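Long-range contact in periplasmic binding protein (Mycobacterium smegmatis, PDB 4MDY), which probably captures an iron-containing solute outside the cell membrane for import by an ABC transporter: residues T163-D168 against T202-T207. Numbering follows the deposited sequence.
Sequences TTVKTD and TQMGLT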
loop_
_atom_site.group_PDB
_atom_site.type_symbol
_atom_site.label_atom_id
_atom_site.label_comp_id
_atom_site.label_asym_id
_atom_site.label_seq_id
_atom_site.Cartn_x
_atom_site.Cartn_y
_atom_site.Cartn_z
ATOM N N THR A 163 -8.776 12.339 9.270
ATOM C CA THR A 163 -9.829 13.246 9.758
ATOM C C THR A 163 -9.214 14.485 10.413
ATOM O O THR A 163 -9.694 15.598 10.222
ATOM C CB THR A 163 -10.748 12.538 10.778
ATOM O OG1 THR A 163 -11.625 11.640 10.085
ATOM C CG2 THR A 163 -11.599 13.542 11.571
ATOM N N THR A 164 -8.150 14.280 11.182
ATOM C CA THR A 164 -7.463 15.371 11.861
ATOM C C THR A 164 -6.755 16.295 10.860
ATOM O O THR A 164 -6.699 17.506 11.076
ATOM C CB THR A 164 -6.460 14.832 12.901
ATOM O OG1 THR A 164 -7.177 14.157 13.940
ATOM C CG2 THR A 164 -5.648 15.950 13.522
ATOM N N VAL A 165 -6.220 15.728 9.777
ATOM C CA VAL A 165 -5.586 16.533 8.724
ATOM C C VAL A 165 -6.607 17.514 8.139
ATOM O O VAL A 165 -6.307 18.694 7.931
ATOM C CB VAL A 165 -4.992 15.661 7.595
ATOM C CG1 VAL A 165 -4.555 16.523 6.416
ATOM C CG2 VAL A 165 -3.810 14.848 8.110
ATOM N N LYS A 166 -7.811 17.011 7.886
ATOM C CA LYS A 166 -8.915 17.822 7.373
ATOM C C LYS A 166 -9.209 19.002 8.308
ATOM O O LYS A 166 -9.360 20.137 7.858
ATOM C CB LYS A 166 -10.143 16.923 7.175
ATOM C CG LYS A 166 -11.432 17.618 6.779
ATOM C CD LYS A 166 -12.338 16.667 6.005
ATOM C CE LYS A 166 -13.815 16.909 6.276
ATOM N NZ LYS A 166 -14.276 16.147 7.471
ATOM N N THR A 167 -9.262 18.728 9.609
ATOM C CA THR A 167 -9.456 19.764 10.626
ATOM C C THR A 167 -8.312 20.785 10.658
ATOM O O THR A 167 -8.547 21.988 10.779
ATOM C CB THR A 167 -9.582 19.113 12.018
ATOM O OG1 THR A 167 -10.702 18.216 12.018
ATOM C CG2 THR A 167 -9.756 20.166 13.120
ATOM N N ASP A 168 -7.078 20.297 10.559
ATOM C CA ASP A 168 -5.893 21.157 10.582
ATOM C C ASP A 168 -5.724 22.001 9.304
ATOM O O ASP A 168 -5.037 23.023 9.326
ATOM C CB ASP A 168 -4.634 20.310 10.789
ATOM C CG ASP A 168 -4.553 19.687 12.176
ATOM O OD1 ASP A 168 -5.433 19.949 13.024
ATOM O OD2 ASP A 168 -3.593 18.927 12.416
ATOM N N THR A 202 -9.519 11.872 -0.081
ATOM C CA THR A 202 -10.895 12.299 0.150
ATOM C C THR A 202 -11.130 12.592 1.639
ATOM O O THR A 202 -11.772 13.589 1.987
ATOM C CB THR A 202 -11.890 11.237 -0.377
ATOM O OG1 THR A 202 -11.736 11.110 -1.797
ATOM C CG2 THR A 202 -13.340 11.613 -0.071
ATOM N N GLN A 203 -10.594 11.734 2.505
ATOM C CA GLN A 203 -10.710 11.896 3.967
ATOM C C GLN A 203 -10.009 13.153 4.491
ATOM O O GLN A 203 -10.399 13.701 5.521
ATOM C CB GLN A 203 -10.115 10.691 4.695
ATOM C CG GLN A 203 -10.924 9.409 4.638
ATOM C CD GLN A 203 -10.181 8.252 5.307
ATOM O OE1 GLN A 203 -9.223 7.713 4.757
ATOM N NE2 GLN A 203 -10.611 7.882 6.505
HETATM N N MSE A 204 -8.966 13.590 3.788
HETATM C CA MSE A 204 -8.274 14.837 4.123
HETATM C C MSE A 204 -9.012 16.063 3.631
HETATM O O MSE A 204 -8.594 17.186 3.917
HETATM C CB MSE A 204 -6.882 14.838 3.495
HETATM C CG MSE A 204 -5.901 13.915 4.201
HETATM SE SE MSE A 204 -4.199 14.071 3.222
HETATM C CE MSE A 204 -3.058 12.714 4.065
ATOM N N GLY A 205 -10.095 15.869 2.874
ATOM C CA GLY A 205 -10.939 16.972 2.414
ATOM C C GLY A 205 -10.792 17.320 0.946
ATOM O O GLY A 205 -11.532 18.154 0.432
ATOM N N LEU A 206 -9.853 16.669 0.265
ATOM C CA LEU A 206 -9.597 16.931 -1.148
ATOM C C LEU A 206 -10.654 16.306 -2.046
ATOM O O LEU A 206 -11.364 15.371 -1.652
ATOM C CB LEU A 206 -8.228 16.382 -1.555
ATOM C CG LEU A 206 -7.029 16.990 -0.841
ATOM C CD1 LEU A 206 -5.790 16.129 -1.035
ATOM C CD2 LEU A 206 -6.780 18.406 -1.332
ATOM N N THR A 207 -10.745 16.843 -3.257
ATOM C CA THR A 207 -11.564 16.274 -4.308
ATOM C C THR A 207 -10.659 15.446 -5.214
ATOM O O THR A 207 -9.639 15.925 -5.722
ATOM C CB THR A 207 -12.307 17.367 -5.106
ATOM O OG1 THR A 207 -13.312 17.964 -4.271
ATOM C CG2 THR A 207 -12.966 16.791 -6.342
HETATM O O HOH W 1 -12.333 12.649 7.273
#
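The last turns of helix 148-168 lie against the turn that ends helix 199-203, closely enough that the CA atoms of Lys166 and Met204 are 4.5 Å apart. This near approach brings Lys166 CA to 3.5 Å from Met204 O; an angle of 133° at the hydrogen identifies a CA-H...O contact. On the buried side, Val165 and selenomethionine Met204 pack apolar surface on apolar surface, with Val165 CG1 3.7 Å from Met204 CG. With chi1 at 170°, Val165 turns CG1 opposite its backbone N and toward the Met204 chain, where it also lies 4.0 Å from Met204 SE. Beyond CG the Met204 chain runs extended, reaching Leu290 of helix 279-294, while Val165 rests on Pro287 of that same helix; Phe162 adds to the packing around Met204. On the outer side, the aliphatic part of Lys166 lies alongside the turn, its CD 3.9 Å from Gly205 CA and 3.6 Å from Gln203 O, before bends at chi3 and chi4 lead the amino end away. At Gly205 (phi 106°) the chain leaves the helix in a Schellman motif, with two bonds back into the last turn, one from Gly205 N to Thr202 O. A water bridges the edge of the contact: it donates to Gln203 O at 2.8 Å and lies 3.1 Å from Thr163 OG1. Direct contacts are thus apolar or CH-to-carbonyl, and the polar link runs through one water. The chemistry implies a join resting on one close backbone approach, at Lys166 and Met204, and on apolar side chains that also touch helix 279-294.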